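Local coordinates for sortase-like protein (Streptococcus suis, PDB 3RE9) that is a class C sortase, a transpeptidase that probably links pilin subunits into pili, at residues Tyr34-Val47 and Pro57-Val71. Residues are numbered along the deposited sequence; the frame is centred on the assembly and turned at random.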
ATOM      1  N   TYR A  34       1.045   0.032 -14.811  1.00 13.59           N
ATOM      2  CA  TYR A  34       1.747  -0.360 -13.579  1.00 12.43           C
ATOM      3  C   TYR A  34       3.165  -0.868 -13.864  1.00 12.55           C
ATOM      4  O   TYR A  34       4.118  -0.480 -13.160  1.00 12.86           O
ATOM      5  CB  TYR A  34       0.923  -1.331 -12.711  1.00 11.15           C
ATOM      6  CG  TYR A  34       1.600  -1.659 -11.397  1.00  9.37           C
ATOM      7  CD1 TYR A  34       1.962  -0.652 -10.506  1.00  6.70           C
ATOM      8  CD2 TYR A  34       1.901  -2.981 -11.054  1.00  8.72           C
ATOM      9  CE1 TYR A  34       2.621  -0.949  -9.314  1.00  7.02           C
ATOM     10  CE2 TYR A  34       2.541  -3.291  -9.857  1.00  7.81           C
ATOM     11  CZ  TYR A  34       2.902  -2.269  -8.990  1.00  8.13           C
ATOM     12  OH  TYR A  34       3.535  -2.577  -7.806  1.00  7.61           O
ATOM     13  N   ALA A  35       3.305  -1.676 -14.923  1.00 12.17           N
ATOM     14  CA  ALA A  35       4.628  -2.084 -15.434  1.00 12.33           C
ATOM     15  C   ALA A  35       5.593  -0.926 -15.769  1.00 12.35           C
ATOM     16  O   ALA A  35       6.778  -1.012 -15.497  1.00 12.43           O
ATOM     17  CB  ALA A  35       4.474  -3.040 -16.639  1.00 11.98           C
ATOM     18  N   ARG A  36       5.079   0.133 -16.384  1.00 13.23           N
ATOM     19  CA  ARG A  36       5.839   1.340 -16.677  1.00 14.14           C
ATOM     20  C   ARG A  36       6.273   2.075 -15.393  1.00 14.85           C
ATOM     21  O   ARG A  36       7.415   2.510 -15.276  1.00 15.40           O
ATOM     22  CB  ARG A  36       5.001   2.277 -17.549  1.00 14.37           C
ATOM     23  CG  ARG A  36       5.730   3.546 -17.956  1.00 15.67           C
ATOM     24  CD  ARG A  36       4.794   4.659 -18.421  1.00 16.86           C
ATOM     25  NE  ARG A  36       3.866   5.031 -17.361  1.00 18.34           N
ATOM     26  CZ  ARG A  36       4.186   5.802 -16.315  1.00 19.79           C
ATOM     27  NH1 ARG A  36       5.420   6.297 -16.179  1.00 18.45           N
ATOM     28  NH2 ARG A  36       3.266   6.086 -15.399  1.00 17.03           N
ATOM     29  N   MET A  37       5.357   2.232 -14.443  1.00 15.36           N
ATOM     30  CA  MET A  37       5.713   2.731 -13.125  1.00 16.08           C
ATOM     31  C   MET A  37       6.789   1.848 -12.478  1.00 16.35           C
ATOM     32  O   MET A  37       7.751   2.345 -11.869  1.00 15.66           O
ATOM     33  CB  MET A  37       4.482   2.738 -12.230  1.00 16.11           C
ATOM     34  CG  MET A  37       3.451   3.788 -12.546  1.00 17.13           C
ATOM     35  SD  MET A  37       2.040   3.643 -11.427  1.00 17.31           S
ATOM     36  CE  MET A  37       0.783   3.001 -12.502  1.00 19.01           C
ATOM     37  N   LEU A  38       6.615   0.530 -12.591  1.00 17.03           N
ATOM     38  CA  LEU A  38       7.593  -0.408 -12.032  1.00 17.64           C
ATOM     39  C   LEU A  38       8.958  -0.232 -12.710  1.00 18.36           C
ATOM     40  O   LEU A  38       9.996  -0.213 -12.056  1.00 18.01           O
ATOM     41  CB  LEU A  38       7.118  -1.857 -12.170  1.00 16.91           C
ATOM     42  CG  LEU A  38       6.141  -2.438 -11.166  1.00 15.41           C
ATOM     43  CD1 LEU A  38       5.729  -3.829 -11.601  1.00 11.83           C
ATOM     44  CD2 LEU A  38       6.803  -2.467  -9.810  1.00 12.90           C
ATOM     45  N   GLU A  39       8.945  -0.079 -14.024  1.00 19.14           N
ATOM     46  CA  GLU A  39      10.191   0.036 -14.770  1.00 20.99           C
ATOM     47  C   GLU A  39      10.947   1.283 -14.306  1.00 20.43           C
ATOM     48  O   GLU A  39      12.176   1.316 -14.294  1.00 21.33           O
ATOM     49  CB  GLU A  39       9.867   0.075 -16.261  1.00 20.47           C
ATOM     50  CG  GLU A  39      11.023   0.113 -17.236  1.00 22.79           C
ATOM     51  CD  GLU A  39      10.502   0.264 -18.694  1.00 24.31           C
ATOM     52  OE1 GLU A  39       9.249   0.283 -18.898  1.00 25.56           O
ATOM     53  OE2 GLU A  39      11.335   0.370 -19.634  1.00 27.93           O
ATOM     54  N   LEU A  40      10.213   2.298 -13.877  1.00 19.95           N
ATOM     55  CA  LEU A  40      10.837   3.574 -13.542  1.00 19.23           C
ATOM     56  C   LEU A  40      10.950   3.892 -12.066  1.00 18.44           C
ATOM     57  O   LEU A  40      11.305   5.026 -11.739  1.00 18.48           O
ATOM     58  CB  LEU A  40      10.097   4.724 -14.237  1.00 19.57           C
ATOM     59  CG  LEU A  40      10.246   4.791 -15.748  1.00 19.92           C
ATOM     60  CD1 LEU A  40       8.991   5.362 -16.315  1.00 21.25           C
ATOM     61  CD2 LEU A  40      11.446   5.633 -16.099  1.00 20.28           C
ATOM     62  N   HIS A  41      10.666   2.922 -11.187  1.00 17.55           N
ATOM     63  CA  HIS A  41      10.634   3.146  -9.723  1.00 17.54           C
ATOM     64  C   HIS A  41       9.891   4.427  -9.384  1.00 17.27           C
ATOM     65  O   HIS A  41      10.318   5.205  -8.499  1.00 17.72           O
ATOM     66  CB  HIS A  41      12.041   3.196  -9.124  1.00 17.33           C
ATOM     67  CG  HIS A  41      12.933   2.127  -9.644  1.00 18.52           C
ATOM     68  ND1 HIS A  41      13.944   2.379 -10.542  1.00 19.50           N
ATOM     69  CD2 HIS A  41      12.926   0.791  -9.446  1.00 19.58           C
ATOM     70  CE1 HIS A  41      14.534   1.243 -10.863  1.00 20.06           C
ATOM     71  NE2 HIS A  41      13.943   0.266 -10.200  1.00 20.97           N
ATOM     72  N   GLU A  42       8.796   4.644 -10.113  1.00 16.52           N
ATOM     73  CA  GLU A  42       8.113   5.917 -10.118  1.00 16.45           C
ATOM     74  C   GLU A  42       7.506   6.262  -8.783  1.00 16.04           C
ATOM     75  O   GLU A  42       6.849   5.426  -8.163  1.00 15.62           O
ATOM     76  CB  GLU A  42       7.028   5.928 -11.191  1.00 16.64           C
ATOM     77  CG  GLU A  42       6.316   7.265 -11.307  1.00 18.30           C
ATOM     78  CD  GLU A  42       5.533   7.385 -12.566  1.00 21.00           C
ATOM     79  OE1 GLU A  42       4.285   7.349 -12.474  1.00 21.76           O
ATOM     80  OE2 GLU A  42       6.169   7.482 -13.644  1.00 23.23           O
ATOM     81  N   LYS A  43       7.718   7.507  -8.355  1.00 16.44           N
ATOM     82  CA  LYS A  43       7.146   8.016  -7.098  1.00 16.21           C
ATOM     83  C   LYS A  43       5.614   8.116  -7.183  1.00 16.44           C
ATOM     84  O   LYS A  43       5.071   8.674  -8.130  1.00 16.76           O
ATOM     85  CB  LYS A  43       7.781   9.362  -6.730  1.00 15.64           C
ATOM     86  CG  LYS A  43       7.532   9.786  -5.318  1.00 14.68           C
ATOM     87  CD  LYS A  43       7.911  11.232  -5.119  1.00 16.11           C
ATOM     88  CE  LYS A  43       7.569  11.677  -3.707  1.00 16.24           C
ATOM     89  NZ  LYS A  43       8.491  12.694  -3.138  1.00 15.40           N
ATOM     90  N   ILE A  44       4.919   7.550  -6.208  1.00 17.16           N
ATOM     91  CA  ILE A  44       3.459   7.620  -6.186  1.00 17.34           C
ATOM     92  C   ILE A  44       2.949   8.736  -5.280  1.00 17.60           C
ATOM     93  O   ILE A  44       1.985   9.431  -5.623  1.00 18.66           O
ATOM     94  CB  ILE A  44       2.807   6.287  -5.767  1.00 17.60           C
ATOM     95  CG1 ILE A  44       3.047   5.189  -6.817  1.00 16.98           C
ATOM     96  CG2 ILE A  44       1.293   6.500  -5.543  1.00 18.51           C
ATOM     97  CD1 ILE A  44       2.643   3.785  -6.328  1.00 16.92           C
ATOM     98  N   GLY A  45       3.590   8.908  -4.126  1.00 17.56           N
ATOM     99  CA  GLY A  45       3.201   9.955  -3.157  1.00 16.82           C
ATOM    100  C   GLY A  45       3.897   9.790  -1.814  1.00 16.67           C
ATOM    101  O   GLY A  45       5.112   9.596  -1.742  1.00 16.05           O
ATOM    102  N   TYR A  46       3.112   9.851  -0.742  1.00 16.90           N
ATOM    103  CA  TYR A  46       3.634   9.757   0.623  1.00 16.47           C
ATOM    104  C   TYR A  46       2.720   8.906   1.517  1.00 15.94           C
ATOM    105  O   TYR A  46       1.506   8.896   1.347  1.00 15.88           O
ATOM    106  CB  TYR A  46       3.829  11.164   1.226  1.00 17.31           C
ATOM    107  CG  TYR A  46       4.912  11.995   0.547  1.00 17.86           C
ATOM    108  CD1 TYR A  46       4.616  12.801  -0.552  1.00 19.16           C
ATOM    109  CD2 TYR A  46       6.228  11.971   1.007  1.00 18.83           C
ATOM    110  CE1 TYR A  46       5.614  13.556  -1.182  1.00 19.73           C
ATOM    111  CE2 TYR A  46       7.234  12.704   0.391  1.00 17.36           C
ATOM    112  CZ  TYR A  46       6.921  13.499  -0.688  1.00 19.29           C
ATOM    113  OH  TYR A  46       7.917  14.228  -1.301  1.00 20.40           O
ATOM    114  N   VAL A  47       3.314   8.173   2.449  1.00 15.42           N
ATOM    115  CA  VAL A  47       2.566   7.680   3.594  1.00 15.40           C
ATOM    116  C   VAL A  47       3.024   8.438   4.845  1.00 15.75           C
ATOM    117  O   VAL A  47       4.216   8.647   5.069  1.00 15.37           O
ATOM    118  CB  VAL A  47       2.621   6.107   3.733  1.00 15.68           C
ATOM    119  CG1 VAL A  47       4.060   5.600   3.933  1.00 15.05           C
ATOM    120  CG2 VAL A  47       1.635   5.583   4.803  1.00 13.14           C
ATOM    121  N   PRO A  57       8.312   9.025   1.309  1.00 14.19           N
ATOM    122  CA  PRO A  57       7.932   8.874  -0.102  1.00 13.66           C
ATOM    123  C   PRO A  57       7.623   7.420  -0.478  1.00 13.02           C
ATOM    124  O   PRO A  57       8.377   6.505  -0.137  1.00 13.47           O
ATOM    125  CB  PRO A  57       9.173   9.370  -0.869  1.00 13.59           C
ATOM    126  CG  PRO A  57      10.335   9.243   0.131  1.00 14.02           C
ATOM    127  CD  PRO A  57       9.731   9.420   1.480  1.00 14.07           C
ATOM    128  N   VAL A  58       6.526   7.222  -1.197  1.00 12.05           N
ATOM    129  CA  VAL A  58       6.107   5.901  -1.655  1.00 10.66           C
ATOM    130  C   VAL A  58       6.392   5.746  -3.143  1.00 10.59           C
ATOM    131  O   VAL A  58       6.056   6.635  -3.936  1.00 10.27           O
ATOM    132  CB  VAL A  58       4.587   5.688  -1.361  1.00 10.45           C
ATOM    133  CG1 VAL A  58       4.116   4.295  -1.793  1.00  9.24           C
ATOM    134  CG2 VAL A  58       4.320   5.917   0.078  1.00  8.14           C
ATOM    135  N   TYR A  59       6.997   4.624  -3.526  1.00 10.86           N
ATOM    136  CA  TYR A  59       7.401   4.388  -4.925  1.00 11.34           C
ATOM    137  C   TYR A  59       6.793   3.096  -5.441  1.00 11.43           C
ATOM    138  O   TYR A  59       6.441   2.231  -4.655  1.00 11.79           O
ATOM    139  CB  TYR A  59       8.937   4.327  -5.058  1.00 12.10           C
ATOM    140  CG  TYR A  59       9.663   5.559  -4.587  1.00 11.92           C
ATOM    141  CD1 TYR A  59      10.057   5.678  -3.258  1.00 12.16           C
ATOM    142  CD2 TYR A  59       9.959   6.599  -5.467  1.00 13.33           C
ATOM    143  CE1 TYR A  59      10.705   6.811  -2.791  1.00 13.31           C
ATOM    144  CE2 TYR A  59      10.629   7.756  -5.020  1.00 13.40           C
ATOM    145  CZ  TYR A  59      10.998   7.850  -3.674  1.00 14.50           C
ATOM    146  OH  TYR A  59      11.663   8.968  -3.193  1.00 13.29           O
ATOM    147  N   ALA A  60       6.668   2.944  -6.752  1.00 11.63           N
ATOM    148  CA  ALA A  60       6.065   1.730  -7.292  1.00 12.36           C
ATOM    149  C   ALA A  60       7.070   0.601  -7.216  1.00 13.14           C
ATOM    150  O   ALA A  60       8.250   0.792  -7.565  1.00 13.52           O
ATOM    151  CB  ALA A  60       5.589   1.939  -8.722  1.00 12.31           C
ATOM    152  N   GLY A  61       6.604  -0.563  -6.734  1.00 13.47           N
ATOM    153  CA  GLY A  61       7.418  -1.778  -6.609  1.00 12.78           C
ATOM    154  C   GLY A  61       8.247  -1.881  -5.343  1.00 12.99           C
ATOM    155  O   GLY A  61       8.371  -0.931  -4.570  1.00 13.13           O
ATOM    156  N   THR A  62       8.804  -3.063  -5.128  1.00 13.12           N
ATOM    157  CA  THR A  62       9.621  -3.349  -3.957  1.00 12.54           C
ATOM    158  C   THR A  62      11.063  -3.679  -4.373  1.00 13.28           C
ATOM    159  O   THR A  62      11.735  -4.503  -3.761  1.00 13.37           O
ATOM    160  CB  THR A  62       9.038  -4.510  -3.146  1.00 12.02           C
ATOM    161  OG1 THR A  62       8.888  -5.647  -3.999  1.00 11.14           O
ATOM    162  CG2 THR A  62       7.698  -4.141  -2.559  1.00 10.78           C
ATOM    163  N   SER A  63      11.545  -3.023  -5.420  1.00 14.44           N
ATOM    164  CA  SER A  63      12.955  -3.151  -5.779  1.00 15.62           C
ATOM    165  C   SER A  63      13.859  -2.587  -4.685  1.00 15.91           C
ATOM    166  O   SER A  63      13.421  -1.784  -3.863  1.00 16.12           O
ATOM    167  CB  SER A  63      13.228  -2.480  -7.132  1.00 15.45           C
ATOM    168  OG  SER A  63      13.120  -1.077  -7.046  1.00 16.69           O
ATOM    169  N   GLU A  64      15.122  -2.990  -4.662  1.00 17.11           N
ATOM    170  CA  GLU A  64      16.014  -2.460  -3.636  1.00 18.45           C
ATOM    171  C   GLU A  64      16.367  -0.982  -3.811  1.00 18.20           C
ATOM    172  O   GLU A  64      16.695  -0.306  -2.826  1.00 18.26           O
ATOM    173  CB  GLU A  64      17.249  -3.335  -3.424  1.00 19.19           C
ATOM    174  CG  GLU A  64      17.834  -3.199  -2.001  1.00 22.84           C
ATOM    175  CD  GLU A  64      16.860  -3.570  -0.848  1.00 27.01           C
ATOM    176  OE1 GLU A  64      16.126  -4.598  -0.925  1.00 27.10           O
ATOM    177  OE2 GLU A  64      16.872  -2.833   0.167  1.00 28.45           O
ATOM    178  N   THR A  65      16.257  -0.481  -5.045  1.00 18.00           N
ATOM    179  CA  THR A  65      16.342   0.965  -5.330  1.00 17.87           C
ATOM    180  C   THR A  65      15.313   1.688  -4.496  1.00 17.21           C
ATOM    181  O   THR A  65      15.624   2.684  -3.844  1.00 18.11           O
ATOM    182  CB  THR A  65      16.046   1.311  -6.813  1.00 17.78           C
ATOM    183  OG1 THR A  65      16.826   0.478  -7.673  1.00 19.54           O
ATOM    184  CG2 THR A  65      16.401   2.743  -7.107  1.00 18.37           C
ATOM    185  N   VAL A  66      14.089   1.180  -4.525  1.00 16.02           N
ATOM    186  CA  VAL A  66      12.993   1.764  -3.788  1.00 15.26           C
ATOM    187  C   VAL A  66      13.172   1.590  -2.292  1.00 15.47           C
ATOM    188  O   VAL A  66      13.072   2.569  -1.529  1.00 15.84           O
ATOM    189  CB  VAL A  66      11.651   1.183  -4.282  1.00 15.56           C
ATOM    190  CG1 VAL A  66      10.562   1.335  -3.255  1.00 14.51           C
ATOM    191  CG2 VAL A  66      11.264   1.850  -5.616  1.00 15.02           C
ATOM    192  N   LEU A  67      13.476   0.356  -1.871  1.00 14.80           N
ATOM    193  CA  LEU A  67      13.475   0.007  -0.458  1.00 13.77           C
ATOM    194  C   LEU A  67      14.649   0.608   0.316  1.00 14.28           C
ATOM    195  O   LEU A  67      14.597   0.705   1.559  1.00 13.87           O
ATOM    196  CB  LEU A  67      13.357  -1.518  -0.267  1.00 13.52           C
ATOM    197  CG  LEU A  67      12.075  -2.214  -0.758  1.00 12.06           C
ATOM    198  CD1 LEU A  67      12.004  -3.626  -0.263  1.00 11.66           C
ATOM    199  CD2 LEU A  67      10.802  -1.486  -0.337  1.00 11.28           C
ATOM    200  N   GLN A  68      15.694   1.011  -0.417  1.00 14.47           N
ATOM    201  CA  GLN A  68      16.840   1.738   0.159  1.00 14.78           C
ATOM    202  C   GLN A  68      16.555   3.223   0.448  1.00 14.65           C
ATOM    203  O   GLN A  68      17.141   3.789   1.372  1.00 15.64           O
ATOM    204  CB  GLN A  68      18.088   1.609  -0.727  1.00 14.87           C
ATOM    205  CG  GLN A  68      18.744   0.219  -0.702  1.00 15.88           C
ATOM    206  CD  GLN A  68      19.172  -0.182   0.697  1.00 17.84           C
ATOM    207  OE1 GLN A  68      19.752   0.631   1.429  1.00 18.84           O
ATOM    208  NE2 GLN A  68      18.866  -1.427   1.095  1.00 15.89           N
ATOM    209  N   LYS A  69      15.650   3.840  -0.309  1.00 13.90           N
ATOM    210  CA  LYS A  69      15.362   5.267  -0.160  1.00 13.38           C
ATOM    211  C   LYS A  69      13.953   5.617   0.342  1.00 13.56           C
ATOM    212  O   LYS A  69      13.668   6.786   0.589  1.00 14.24           O
ATOM    213  CB  LYS A  69      15.604   5.989  -1.483  1.00 12.88           C
ATOM    214  CG  LYS A  69      14.752   5.439  -2.595  1.00 12.53           C
ATOM    215  CD  LYS A  69      14.819   6.269  -3.824  1.00  8.92           C
ATOM    216  CE  LYS A  69      13.752   5.814  -4.773  1.00  7.84           C
ATOM    217  NZ  LYS A  69      14.016   6.388  -6.112  1.00  9.62           N
ATOM    218  N   GLY A  70      13.059   4.641   0.478  1.00 13.35           N
ATOM    219  CA  GLY A  70      11.708   4.957   0.953  1.00 12.49           C
ATOM    220  C   GLY A  70      10.797   3.762   1.106  1.00 12.06           C
ATOM    221  O   GLY A  70      11.256   2.651   1.435  1.00 11.76           O
ATOM    222  N   VAL A  71       9.505   3.998   0.860  1.00 11.22           N
ATOM    223  CA  VAL A  71       8.462   2.963   0.948  1.00 10.47           C
ATOM    224  C   VAL A  71       8.105   2.409  -0.443  1.00 10.45           C
ATOM    225  O   VAL A  71       8.032   3.158  -1.424  1.00 10.05           O
ATOM    226  CB  VAL A  71       7.183   3.518   1.662  1.00 10.58           C
ATOM    227  CG1 VAL A  71       6.083   2.493   1.719  1.00  7.64           C
ATOM    228  CG2 VAL A  71       7.544   4.016   3.081  1.00 10.66           C
TER
HETATM  229  O   HOH W   1      10.853  11.802  -4.006  1.00 26.92           O
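His41 reaches from the end of helix 34-39 to the start of helix 64-69. Its CG lies anti to its carbonyl carbon (chi1 -44°), which carries the ring across to Ser63 and Thr65. Thr65 sits over one ring face, with CB 4.1 Å from the ring centroid in a CH-pi contact. On the opposite face lies Glu39 O. Ser63, the N-cap residue of helix 64-69, brings OG to 3.0 Å from His41 CD2. His41 CB packs on Val66 CG2. The positive phi of His41 belongs to a Schellman motif that ends helix 34-39 and turns the chain into strand 43-47.

Ala60 points its methyl toward helix 34-39. Its CB is 3.8 Å from Met37 CB, and Tyr34 CE1 and Ile44 CD1 also reach it. Ala60 N donates to Glu42 O at 2.9 Å, tilted from the carbonyl plane. The Tyr34 hydroxyl lies near Gly61 and is hydrogen-bonded to His73 ND1.

Strands 43-47 and 57-60 form an antiparallel hairpin of the sortase beta fold, interrupted by a classic beta bulge. Ile44 and Gly45 both face Val58. Val58 O accepts from Ile44 N at 2.7 Å and weakly from Gly45 N. Val58 N returns a bond to Gly45 O, almost straight at 172° but above the carbonyl plane. Val58 CG2 packs on Val47 CG1, and both residues touch Leu90 of strand 86-91.

On the opposite face of the sheet from Val58, the Lys43 side chain crosses the Tyr59 ring obliquely, with Lys43 CB 3.7 Å from Tyr59 CE2. One water links Lys43 NZ to Tyr59 OH.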